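Local coordinates for protein leucine aminopeptidase 1, chloroplastic (PDB 5D8N) that removes N-terminal amino acids from peptides as a magnesium-dependent, homohexameric M17 leucine aminopeptidase, also carries chaperone activity, and regulates wound signalling in tomato, at residues A[30-35]-A[205-210]; A[166-171]-A[215-220]; A[219-224]-A[512-517]; A[322-327]-A[501-506]. The protein carries 1 engineered substitution. One frame throughout, in Å; residues are numbered along the deposited sequence. Where two conformers were deposited one is given.

How the contacts relate
Helix 197-221 enters three of the four contacts and so couples the N-terminal domain to the catalytic one. Contact 1 pairs it with the edge strand 31-35 of the N-terminal sheet. Contact 2, its centre about 14 Å away, sets the helix against the end of helix 152-170; the segments of contacts 1 and 2 alternate along the chain, and the two touch where I32 packs on V167. Contact 3, a further 9 Å on between centres, joins the last turn of the helix to the small hairpin near the C-terminus. Contact 4, again about 9 Å from contact 3, joins two loops whose sequence lies between the segments of contact 3. R217 NE hydrogen-bonds T515 O, and T515 OG1 hydrogen-bonds P505 O, linking contacts 2, 3 and 4.

Contact 1 of 4, residues A[30-35]-A[205-210]; sequences ISIGAK and YAEHVC. With MG (magnesium ion), chain G.
I32 and E207 illustrate how a buried aliphatic side chain and a solvated carboxylate can share one contact. The tight part is small: the two side chains come from opposite directions, and I32 CD1 approaches E207 OE2 to 3.6 Å. With CG1 beside the backbone N (chi1 -55°) and CD1 extended beyond it, I32 reaches toward the helix; its side chain also packs on L188, I190 and V167. The other side is loose and mediated by water. E207 reaches across with its chain extended beyond CG, and no direct hydrogen bond joins the segments. Instead OE2 accepts from two waters. One lies 2.6 Å from E207 OE2 and also donates to I30 O, 2.7 Å away from it. The second accepts from I32 N at 3.0 Å and is also a ligand of the magnesium ion. E207 OE1 takes a hydrogen from another magnesium-bound water at 2.8 Å. The metal is held by I32 O at 2.4 Å and by five waters, so E207 is an outer-sphere partner, and its charge probably favours the ion. Such water-rich docking joins the edge strand of the N-terminal, macro-like alpha/beta domain to the long helix leading into the catalytic domain.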
loop_
_atom_site.group_PDB
_atom_site.type_symbol
_atom_site.label_atom_id
_atom_site.label_comp_id
_atom_site.label_asym_id
_atom_site.label_seq_id
_atom_site.Cartn_x
_atom_site.Cartn_y
_atom_site.Cartn_z
ATOM N N ILE A 30 -10.212 46.066 18.695
ATOM C CA ILE A 30 -10.962 46.048 19.923
ATOM C C ILE A 30 -10.340 47.073 20.853
ATOM O O ILE A 30 -9.118 47.188 20.936
ATOM C CB ILE A 30 -10.937 44.639 20.548
ATOM C CG1 ILE A 30 -11.601 43.649 19.585
ATOM C CG2 ILE A 30 -11.672 44.622 21.866
ATOM C CD1 ILE A 30 -11.210 42.202 19.834
ATOM N N SER A 31 -11.188 47.873 21.493
ATOM C CA SER A 31 -10.733 48.812 22.498
ATOM C C SER A 31 -10.696 48.108 23.848
ATOM O O SER A 31 -11.733 47.700 24.372
ATOM C CB SER A 31 -11.683 50.021 22.544
ATOM O OG SER A 31 -11.279 50.947 23.537
ATOM N N ILE A 32 -9.498 47.921 24.393
ATOM C CA ILE A 32 -9.343 47.146 25.633
ATOM C C ILE A 32 -8.833 48.057 26.741
ATOM O O ILE A 32 -7.851 48.780 26.576
ATOM C CB ILE A 32 -8.327 45.999 25.458
ATOM C CG1 ILE A 32 -8.744 45.134 24.289
ATOM C CG2 ILE A 32 -8.229 45.190 26.741
ATOM C CD1 ILE A 32 -7.829 43.962 24.052
ATOM N N GLY A 33 -9.478 47.985 27.892
ATOM C CA GLY A 33 -9.042 48.777 29.027
ATOM C C GLY A 33 -9.341 48.071 30.321
ATOM O O GLY A 33 -10.242 47.218 30.394
ATOM N N ALA A 34 -8.523 48.376 31.324
ATOM C CA ALA A 34 -8.753 47.877 32.670
ATOM C C ALA A 34 -9.482 48.958 33.470
ATOM O O ALA A 34 -9.144 50.133 33.319
ATOM C CB ALA A 34 -7.432 47.538 33.325
ATOM N N LYS A 35 -10.622 48.591 34.060
ATOM C CA LYS A 35 -11.523 49.535 34.742
ATOM C C LYS A 35 -11.676 49.141 36.200
ATOM O O LYS A 35 -11.582 47.960 36.533
ATOM C CB LYS A 35 -12.933 49.575 34.135
ATOM C CG LYS A 35 -13.023 49.672 32.627
ATOM C CD LYS A 35 -12.554 51.023 32.126
ATOM C CE LYS A 35 -12.784 51.158 30.630
ATOM N NZ LYS A 35 -12.102 52.370 30.094
ATOM N N TYR A 205 1.315 45.485 25.541
ATOM C CA TYR A 205 2.294 44.476 25.166
ATOM C C TYR A 205 1.565 43.290 24.545
ATOM O O TYR A 205 1.951 42.828 23.470
ATOM C CB TYR A 205 3.126 44.034 26.379
ATOM C CG TYR A 205 3.932 42.749 26.204
ATOM C CD1 TYR A 205 5.127 42.720 25.489
ATOM C CD2 TYR A 205 3.563 41.594 26.857
ATOM C CE1 TYR A 205 5.831 41.535 25.297
ATOM C CE2 TYR A 205 4.304 40.431 26.740
ATOM C CZ TYR A 205 5.411 40.395 25.926
ATOM O OH TYR A 205 6.139 39.222 25.813
ATOM N N ALA A 206 0.520 42.820 25.221
ATOM C CA ALA A 206 -0.240 41.662 24.752
ATOM C C ALA A 206 -0.816 41.968 23.374
ATOM O O ALA A 206 -0.794 41.123 22.470
ATOM C CB ALA A 206 -1.362 41.304 25.720
ATOM N N GLU A 207 -1.344 43.177 23.219
ATOM C CA GLU A 207 -1.891 43.580 21.932
ATOM C C GLU A 207 -0.821 43.552 20.839
ATOM O O GLU A 207 -1.124 43.165 19.720
ATOM C CB GLU A 207 -2.584 44.950 21.988
ATOM C CG GLU A 207 -3.866 44.935 22.799
ATOM C CD GLU A 207 -4.438 46.325 23.055
ATOM O OE1 GLU A 207 -3.661 47.224 23.416
ATOM O OE2 GLU A 207 -5.656 46.532 22.879
ATOM N N HIS A 208 0.395 43.982 21.161
ATOM C CA HIS A 208 1.468 43.992 20.182
ATOM C C HIS A 208 1.802 42.557 19.764
ATOM O O HIS A 208 2.006 42.276 18.580
ATOM C CB HIS A 208 2.729 44.659 20.745
ATOM C CG HIS A 208 2.549 46.105 21.076
ATOM N ND1 HIS A 208 1.653 46.910 20.407
ATOM C CD2 HIS A 208 3.238 46.921 21.912
ATOM C CE1 HIS A 208 1.773 48.153 20.836
ATOM N NE2 HIS A 208 2.701 48.174 21.775
ATOM N N VAL A 209 1.876 41.668 20.745
ATOM C CA VAL A 209 2.163 40.282 20.452
ATOM C C VAL A 209 1.037 39.704 19.584
ATOM O O VAL A 209 1.312 39.036 18.593
ATOM C CB VAL A 209 2.361 39.484 21.755
ATOM C CG1 VAL A 209 2.450 37.999 21.453
ATOM C CG2 VAL A 209 3.628 39.934 22.444
ATOM N N CYS A 210 -0.224 39.921 19.972
ATOM C CA CYS A 210 -1.360 39.406 19.202
ATOM C C CYS A 210 -1.298 39.840 17.748
ATOM O O CYS A 210 -1.664 39.079 16.862
ATOM C CB CYS A 210 -2.710 39.810 19.798
ATOM S SG CYS A 210 -3.090 39.010 21.392
HETATM MG MG MG G . -6.497 49.904 24.966
HETATM O O HOH W 1 -7.000 48.854 23.114
HETATM O O HOH W 2 -6.893 45.594 20.853
HETATM O O HOH W 3 -8.271 51.021 24.685
HETATM O O HOH W 4 -4.858 49.046 25.171
HETATM O O HOH W 5 -5.593 51.779 24.010
HETATM O O HOH W 6 -6.235 50.855 27.315
#

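Contact 2 of 4, residues A[166-171]-A[215-220]; sequences VVLGSF and LGRELV. With MG (magnesium ion), chain H.
The nearest CA atoms, those of F171 and R217, are 9.5 Å apart between segment 166-171, the final turn of helix 152-170 with the residue after it, and segment 215-220, near the end of helix 197-221. The gap is bridged by side chains. R217 runs extended from CG to NE, which carries its guanidinium out to the helix end. Its main hydrogen bond runs from NE to T515 O; as a weaker addition, R217 NH1 donates to L168 O (3.3 Å, N-H...O 136°), a carbonyl that also receives F171 N. L168 CD2 lies over one guanidinium face of R217, 4.2 Å above the plane and toward its rim, and L168 CB comes to 3.8 Å from R217 NH2. This is a helix-to-helix joint between the N-terminal macro-like domain and the catalytic domain. F171 has CG anti to the backbone N (chi1 169°), which extends its ring from the helix end toward R217 and E218. Ring and guanidinium planes are 63° apart, and F171 CD2 lies at the guanidinium edge, near its plane, 3.8 Å from R217 NH1; the ring also touches the R217 CD methylene. Farther along, F171 CZ rests on E218 CG at 3.8 Å. At the far end of the same segment V220 O binds a magnesium ion at 2.3 Å.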
loop_
_atom_site.group_PDB
_atom_site.type_symbol
_atom_site.label_atom_id
_atom_site.label_comp_id
_atom_site.label_asym_id
_atom_site.label_seq_id
_atom_site.Cartn_x
_atom_site.Cartn_y
_atom_site.Cartn_z
ATOM N N VAL A 166 -9.077 37.035 24.281
ATOM C CA VAL A 166 -10.204 37.695 23.609
ATOM C C VAL A 166 -9.809 38.100 22.171
ATOM O O VAL A 166 -10.598 37.933 21.264
ATOM C CB VAL A 166 -10.691 38.913 24.391
ATOM C CG1 VAL A 166 -11.730 39.688 23.590
ATOM C CG2 VAL A 166 -11.275 38.461 25.718
ATOM N N VAL A 167 -8.621 38.692 22.008
ATOM C CA VAL A 167 -8.197 39.218 20.720
ATOM C C VAL A 167 -7.994 38.063 19.743
ATOM O O VAL A 167 -8.561 38.051 18.662
ATOM C CB VAL A 167 -6.902 40.060 20.840
ATOM C CG1 VAL A 167 -6.360 40.449 19.468
ATOM C CG2 VAL A 167 -7.161 41.345 21.611
ATOM N N LEU A 168 -7.277 37.034 20.183
ATOM C CA LEU A 168 -6.997 35.924 19.301
ATOM C C LEU A 168 -8.255 35.096 19.076
ATOM O O LEU A 168 -8.482 34.623 17.987
ATOM C CB LEU A 168 -5.912 35.033 19.907
ATOM C CG LEU A 168 -4.565 35.707 20.050
ATOM C CD1 LEU A 168 -3.561 34.673 20.595
ATOM C CD2 LEU A 168 -4.135 36.235 18.701
ATOM N N GLY A 169 -9.126 35.013 20.080
ATOM C CA GLY A 169 -10.354 34.257 19.961
ATOM C C GLY A 169 -11.362 34.924 19.053
ATOM O O GLY A 169 -12.181 34.225 18.463
ATOM N N SER A 170 -11.252 36.240 18.874
ATOM C CA SER A 170 -12.161 36.985 18.002
ATOM C C SER A 170 -11.714 37.020 16.557
ATOM O O SER A 170 -12.475 37.465 15.704
ATOM C CB SER A 170 -12.282 38.443 18.468
ATOM O OG SER A 170 -12.850 38.452 19.765
ATOM N N PHE A 171 -10.482 36.601 16.282
ATOM C CA PHE A 171 -9.969 36.661 14.917
ATOM C C PHE A 171 -10.712 35.667 14.040
ATOM O O PHE A 171 -10.859 34.507 14.406
ATOM C CB PHE A 171 -8.482 36.346 14.900
ATOM C CG PHE A 171 -7.925 36.129 13.527
ATOM C CD1 PHE A 171 -7.812 37.184 12.635
ATOM C CD2 PHE A 171 -7.563 34.867 13.119
ATOM C CE1 PHE A 171 -7.213 37.005 11.401
ATOM C CE2 PHE A 171 -7.016 34.672 11.866
ATOM C CZ PHE A 171 -6.796 35.753 11.025
ATOM N N LEU A 215 -0.829 38.143 12.201
ATOM C CA LEU A 215 -0.092 38.148 10.955
ATOM C C LEU A 215 0.399 36.736 10.602
ATOM O O LEU A 215 0.300 36.311 9.445
ATOM C CB LEU A 215 1.110 39.114 11.034
ATOM C CG LEU A 215 2.066 39.084 9.842
ATOM C CD1 LEU A 215 1.330 39.470 8.571
ATOM C CD2 LEU A 215 3.244 40.007 10.067
ATOM N N GLY A 216 0.966 36.032 11.581
ATOM C CA GLY A 216 1.374 34.663 11.353
ATOM C C GLY A 216 0.248 33.748 10.872
ATOM O O GLY A 216 0.415 33.005 9.917
ATOM N N ARG A 217 -0.915 33.808 11.515
ATOM C CA ARG A 217 -2.084 33.045 11.070
ATOM C C ARG A 217 -2.453 33.386 9.639
ATOM O O ARG A 217 -2.676 32.480 8.819
ATOM C CB ARG A 217 -3.297 33.358 11.948
ATOM C CG ARG A 217 -3.128 32.859 13.367
ATOM C CD ARG A 217 -4.409 32.975 14.156
ATOM N NE ARG A 217 -4.206 32.466 15.508
ATOM C CZ ARG A 217 -5.154 32.458 16.439
ATOM N NH1 ARG A 217 -6.369 32.893 16.126
ATOM N NH2 ARG A 217 -4.848 32.172 17.702
ATOM N N GLU A 218 -2.466 34.682 9.324
ATOM C CA GLU A 218 -2.816 35.092 7.959
ATOM C C GLU A 218 -1.851 34.594 6.899
ATOM O O GLU A 218 -2.267 34.110 5.839
ATOM C CB GLU A 218 -2.938 36.608 7.883
ATOM C CG GLU A 218 -4.204 37.131 8.547
ATOM C CD GLU A 218 -4.331 38.643 8.433
ATOM O OE1 GLU A 218 -3.279 39.323 8.411
ATOM O OE2 GLU A 218 -5.478 39.152 8.461
ATOM N N LEU A 219 -0.568 34.584 7.246
ATOM C CA LEU A 219 0.434 34.161 6.279
ATOM C C LEU A 219 0.279 32.672 5.976
ATOM O O LEU A 219 0.470 32.247 4.851
ATOM C CB LEU A 219 1.837 34.476 6.784
ATOM C CG LEU A 219 2.166 35.965 6.821
ATOM C CD1 LEU A 219 3.513 36.174 7.483
ATOM C CD2 LEU A 219 2.178 36.553 5.421
ATOM N N VAL A 220 -0.087 31.895 6.987
ATOM C CA VAL A 220 -0.255 30.457 6.844
ATOM C C VAL A 220 -1.610 30.132 6.219
ATOM O O VAL A 220 -1.688 29.265 5.386
ATOM C CB VAL A 220 -0.100 29.744 8.205
ATOM C CG1 VAL A 220 -0.336 28.247 8.065
ATOM C CG2 VAL A 220 1.292 29.980 8.779
HETATM MG MG MG H . -0.894 28.699 3.344
HETATM O O HOH W 7 0.917 30.114 3.420
HETATM O O HOH W 8 -2.460 27.157 3.406
HETATM O O HOH W 9 0.135 27.911 1.575
HETATM O O HOH W 10 0.490 27.411 4.386
#

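Contact 3 of 4, residues A[219-224]-A[512-517]. With MG (magnesium ion), chain H.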
loop_
_atom_site.group_PDB
_atom_site.type_symbol
_atom_site.label_atom_id
_atom_site.label_comp_id
_atom_site.label_asym_id
_atom_site.label_seq_id
_atom_site.Cartn_x
_atom_site.Cartn_y
_atom_site.Cartn_z
ATOM N N LEU A 219 -0.568 34.584 7.246
ATOM C CA LEU A 219 0.434 34.161 6.279
ATOM C C LEU A 219 0.279 32.672 5.976
ATOM O O LEU A 219 0.470 32.247 4.851
ATOM C CB LEU A 219 1.837 34.476 6.784
ATOM C CG LEU A 219 2.166 35.965 6.821
ATOM C CD1 LEU A 219 3.513 36.174 7.483
ATOM C CD2 LEU A 219 2.178 36.553 5.421
ATOM N N VAL A 220 -0.087 31.895 6.987
ATOM C CA VAL A 220 -0.255 30.457 6.844
ATOM C C VAL A 220 -1.610 30.132 6.219
ATOM O O VAL A 220 -1.688 29.265 5.386
ATOM C CB VAL A 220 -0.100 29.744 8.205
ATOM C CG1 VAL A 220 -0.336 28.247 8.065
ATOM C CG2 VAL A 220 1.292 29.980 8.779
ATOM N N ASN A 221 -2.699 30.696 6.722
ATOM C CA ASN A 221 -3.990 30.459 6.118
ATOM C C ASN A 221 -3.979 30.679 4.610
ATOM O O ASN A 221 -4.744 30.054 3.896
ATOM C CB ASN A 221 -5.037 31.385 6.734
ATOM C CG ASN A 221 -5.511 30.933 8.094
ATOM O OD1 ASN A 221 -5.274 29.816 8.532
ATOM N ND2 ASN A 221 -6.141 31.844 8.807
ATOM N N ALA A 222 -3.316 31.731 4.146
ATOM C CA ALA A 222 -3.352 32.069 2.742
ATOM C C ALA A 222 -2.712 30.919 1.967
ATOM O O ALA A 222 -1.679 30.381 2.368
ATOM C CB ALA A 222 -2.606 33.367 2.503
ATOM N N PRO A 223 -3.296 30.571 0.818
ATOM C CA PRO A 223 -2.735 29.532 -0.028
ATOM C C PRO A 223 -1.550 30.040 -0.839
ATOM O O PRO A 223 -1.315 31.257 -0.968
ATOM C CB PRO A 223 -3.910 29.198 -0.932
ATOM C CG PRO A 223 -4.548 30.542 -1.151
ATOM C CD PRO A 223 -4.437 31.235 0.171
ATOM N N ALA A 224 -0.814 29.085 -1.387
ATOM C CA ALA A 224 0.417 29.362 -2.115
ATOM C C ALA A 224 0.237 30.203 -3.376
ATOM O O ALA A 224 1.203 30.804 -3.844
ATOM C CB ALA A 224 1.113 28.061 -2.447
ATOM N N LYS A 512 -9.626 24.069 11.808
ATOM C CA LYS A 512 -9.234 24.171 10.396
ATOM C C LYS A 512 -8.554 25.501 10.046
ATOM O O LYS A 512 -8.979 26.212 9.140
ATOM C CB LYS A 512 -10.473 23.997 9.512
ATOM C CG LYS A 512 -11.256 22.704 9.742
ATOM C CD LYS A 512 -10.583 21.492 9.119
ATOM C CE LYS A 512 -11.147 20.181 9.669
ATOM N NZ LYS A 512 -10.047 19.201 9.900
ATOM N N ASN A 513 -7.588 25.921 10.851
ATOM C CA ASN A 513 -6.973 27.228 10.682
ATOM C C ASN A 513 -5.562 27.147 11.225
ATOM O O ASN A 513 -5.297 26.373 12.141
ATOM C CB ASN A 513 -7.792 28.315 11.405
ATOM C CG ASN A 513 -8.151 29.499 10.499
ATOM O OD1 ASN A 513 -7.977 30.669 10.866
ATOM N ND2 ASN A 513 -8.678 29.203 9.313
ATOM N N ALA A 514 -4.751 28.108 10.803
ATOM C CA ALA A 514 -3.433 28.335 11.366
ATOM C C ALA A 514 -3.510 28.902 12.785
ATOM O O ALA A 514 -4.471 29.581 13.139
ATOM C CB ALA A 514 -2.661 29.289 10.463
ATOM N N THR A 515 -2.446 28.710 13.557
ATOM C CA THR A 515 -2.430 29.171 14.938
ATOM C C THR A 515 -1.557 30.388 15.156
ATOM O O THR A 515 -1.739 31.094 16.147
ATOM C CB THR A 515 -1.932 28.066 15.906
ATOM O OG1 THR A 515 -0.641 27.656 15.497
ATOM C CG2 THR A 515 -2.868 26.844 15.889
ATOM N N GLY A 516 -0.510 30.535 14.356
ATOM C CA GLY A 516 0.540 31.502 14.620
ATOM C C GLY A 516 1.408 31.077 15.787
ATOM O O GLY A 516 2.068 31.915 16.423
ATOM N N TYR A 517 1.423 29.770 16.057
ATOM C CA TYR A 517 2.337 29.194 17.022
ATOM C C TYR A 517 3.753 29.696 16.818
ATOM O O TYR A 517 4.296 29.631 15.722
ATOM C CB TYR A 517 2.304 27.665 16.959
ATOM C CG TYR A 517 3.253 27.005 17.927
ATOM C CD1 TYR A 517 4.577 26.765 17.585
ATOM C CD2 TYR A 517 2.809 26.536 19.149
ATOM C CE1 TYR A 517 5.470 26.251 18.511
ATOM C CE2 TYR A 517 3.654 25.874 20.017
ATOM C CZ TYR A 517 4.997 25.794 19.727
ATOM O OH TYR A 517 5.832 25.149 20.617
HETATM MG MG MG H . -0.894 28.699 3.344
HETATM O O HOH W 7 0.917 30.114 3.420
HETATM O O HOH W 8 -2.460 27.157 3.406
HETATM O O HOH W 9 0.135 27.911 1.575
HETATM O O HOH W 10 0.490 27.411 4.386
#
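With CG lying beside the backbone N (chi1 -78°), the N221 side chain swings from the last turn of its helix toward A514 and N513, and its amide is then used at both ends. N221 OD1 accepts the backbone N-H of A514 at 2.9 Å in a nearly straight bond (168° at the hydrogen). N221 ND2 donates to N513 OD1 at 3.0 Å, but from above that carbonyl plane rather than along a lone pair; the two amides are turned 51° from each other. D173 OD2 is a second acceptor for N221 ND2. With OD1 accepting and ND2 donating, the bonds fix which way round the amide lies. N513 is itself steadied by a bond from its ND2 to K512 O. Beside this polar pair the packing is tight: V220 CB and A514 CB stand 3.4 Å apart, closer than ordinary van der Waals contact. The chain then leaves the helix at A222, whose O binds the magnesium ion at 2.1 Å together with V220 O and four waters. Thus a buried asparagine near a helix end grips the two-stranded hairpin 507-508/513-514, where K512 and N513 both face S508 in a G1 beta bulge, next to a magnesium ion held by backbone carbonyls rather than by the active-site metal ligands.

Contact 4 of 4, residues A[322-327]-A[501-506]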
loop_
_atom_site.group_PDB
_atom_site.type_symbol
_atom_site.label_atom_id
_atom_site.label_comp_id
_atom_site.label_asym_id
_atom_site.label_seq_id
_atom_site.Cartn_x
_atom_site.Cartn_y
_atom_site.Cartn_z
ATOM N N MET A 322 -1.501 18.524 4.364
ATOM C CA MET A 322 -0.493 19.333 5.056
ATOM C C MET A 322 -0.702 20.830 4.793
ATOM O O MET A 322 -0.326 21.367 3.742
ATOM C CB MET A 322 0.920 18.899 4.640
ATOM C CG MET A 322 2.011 19.935 4.877
ATOM S SD MET A 322 3.550 19.737 3.949
ATOM C CE MET A 322 3.054 20.142 2.270
ATOM N N LYS A 323 -1.283 21.499 5.784
ATOM C CA LYS A 323 -1.604 22.923 5.701
ATOM C C LYS A 323 -0.681 23.768 6.578
ATOM O O LYS A 323 -0.838 24.985 6.684
ATOM C CB LYS A 323 -3.074 23.104 6.078
ATOM C CG LYS A 323 -4.012 22.368 5.125
ATOM C CD LYS A 323 -5.428 22.901 5.169
ATOM C CE LYS A 323 -5.501 24.265 4.499
ATOM N NZ LYS A 323 -6.830 24.899 4.748
ATOM N N ASN A 324 0.411 23.130 6.987
ATOM C CA ASN A 324 1.380 23.728 7.879
ATOM C C ASN A 324 2.549 24.412 7.178
ATOM O O ASN A 324 3.452 24.907 7.858
ATOM C CB ASN A 324 1.865 22.661 8.867
ATOM C CG ASN A 324 2.643 21.546 8.200
ATOM O OD1 ASN A 324 2.993 21.643 7.020
ATOM N ND2 ASN A 324 2.942 20.490 8.963
ATOM N N ASP A 325 2.584 24.363 5.845
ATOM C CA ASP A 325 3.654 24.994 5.051
ATOM C C ASP A 325 3.864 26.412 5.571
ATOM O O ASP A 325 2.888 27.109 5.888
ATOM C CB ASP A 325 3.277 25.115 3.563
ATOM C CG ASP A 325 3.441 23.804 2.805
ATOM O OD1 ASP A 325 3.987 22.841 3.407
ATOM O OD2 ASP A 325 3.019 23.751 1.615
ATOM N N MET A 326 5.131 26.782 5.725
ATOM C CA MET A 326 5.494 28.157 6.039
ATOM C C MET A 326 5.191 28.583 7.483
ATOM O O MET A 326 5.275 29.758 7.808
ATOM C CB MET A 326 4.759 29.074 5.056
ATOM C CG MET A 326 5.616 30.033 4.258
ATOM S SD MET A 326 4.325 31.167 3.726
ATOM C CE MET A 326 3.712 31.778 5.278
ATOM N N GLY A 327 4.791 27.663 8.348
ATOM C CA GLY A 327 4.526 28.011 9.740
ATOM C C GLY A 327 5.711 28.668 10.437
ATOM O O GLY A 327 5.543 29.509 11.322
ATOM N N ASP A 501 11.076 22.047 15.755
ATOM C CA ASP A 501 10.262 21.336 14.758
ATOM C C ASP A 501 8.790 21.513 15.141
ATOM O O ASP A 501 8.257 20.847 16.047
ATOM C CB ASP A 501 10.668 19.854 14.698
ATOM C CG ASP A 501 10.172 19.128 13.433
ATOM O OD1 ASP A 501 9.288 19.656 12.729
ATOM O OD2 ASP A 501 10.691 18.014 13.128
ATOM N N VAL A 502 8.121 22.381 14.398
ATOM C CA VAL A 502 6.774 22.857 14.715
ATOM C C VAL A 502 5.720 22.323 13.735
ATOM O O VAL A 502 4.644 22.887 13.605
ATOM C CB VAL A 502 6.705 24.399 14.684
ATOM C CG1 VAL A 502 7.631 25.001 15.730
ATOM C CG2 VAL A 502 7.065 24.974 13.325
ATOM N N ALA A 503 6.007 21.208 13.081
ATOM C CA ALA A 503 5.054 20.583 12.181
ATOM C C ALA A 503 3.648 20.464 12.742
ATOM O O ALA A 503 2.684 20.645 11.997
ATOM C CB ALA A 503 5.545 19.216 11.730
ATOM N N GLY A 504 3.512 20.107 14.017
ATOM C CA GLY A 504 2.176 19.954 14.600
ATOM C C GLY A 504 1.520 21.280 14.906
ATOM O O GLY A 504 0.433 21.556 14.411
ATOM N N PRO A 505 2.069 22.038 15.870
ATOM C CA PRO A 505 1.180 23.046 16.458
ATOM C C PRO A 505 0.908 24.306 15.636
ATOM O O PRO A 505 0.066 25.117 16.052
ATOM C CB PRO A 505 1.852 23.399 17.785
ATOM C CG PRO A 505 3.244 22.891 17.696
ATOM C CD PRO A 505 3.249 21.770 16.707
ATOM N N VAL A 506 1.535 24.423 14.471
ATOM C CA VAL A 506 1.270 25.579 13.625
ATOM C C VAL A 506 -0.125 25.557 12.997
ATOM O O VAL A 506 -0.538 26.525 12.401
ATOM C CB VAL A 506 2.324 25.787 12.520
ATOM C CG1 VAL A 506 3.700 26.045 13.107
ATOM C CG2 VAL A 506 2.376 24.585 11.613
#
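N324 ND2 donates to A503 O at 3.0 Å, the only hydrogen bond between these two loop segments, with an angle of 159° at the hydrogen. The acceptor lies in the amide plane of N324, while the donor is tilted slightly from the carbonyl plane of A503. CG of N324 occupies the crowded position between its backbone N and carbonyl carbon (chi1 66°), a choice that turns the amide across to the other loop. A503 CB adds a looser touch, 4.0 Å from N324 ND2. V506 packs against the turn: its CG2 meets N324 CB at 3.4 Å, and its CG1 lies 4.0 Å from G327 CA, where the lack of a side chain lets the valine come close. N324 to G327 form a type II beta turn closed by G327 N to N324 O at 3.1 Å, with M326 taking the positive phi of its third position. The turn points D325 away from segment 501-506. D325 OD2 accepts from the backbone N of D305, itself a metal ligand, and in the enzyme D325 binds the first magnesium of the active site. On the outside, the poorly ordered K323 makes a salt bridge to E380 of a neighbouring subunit. The contact thus pins together two loops at the C-terminal ends of strands 293-305 and 496-501, parallel members of the catalytic domain's central sheet, one loop carrying D325 of the two-metal site.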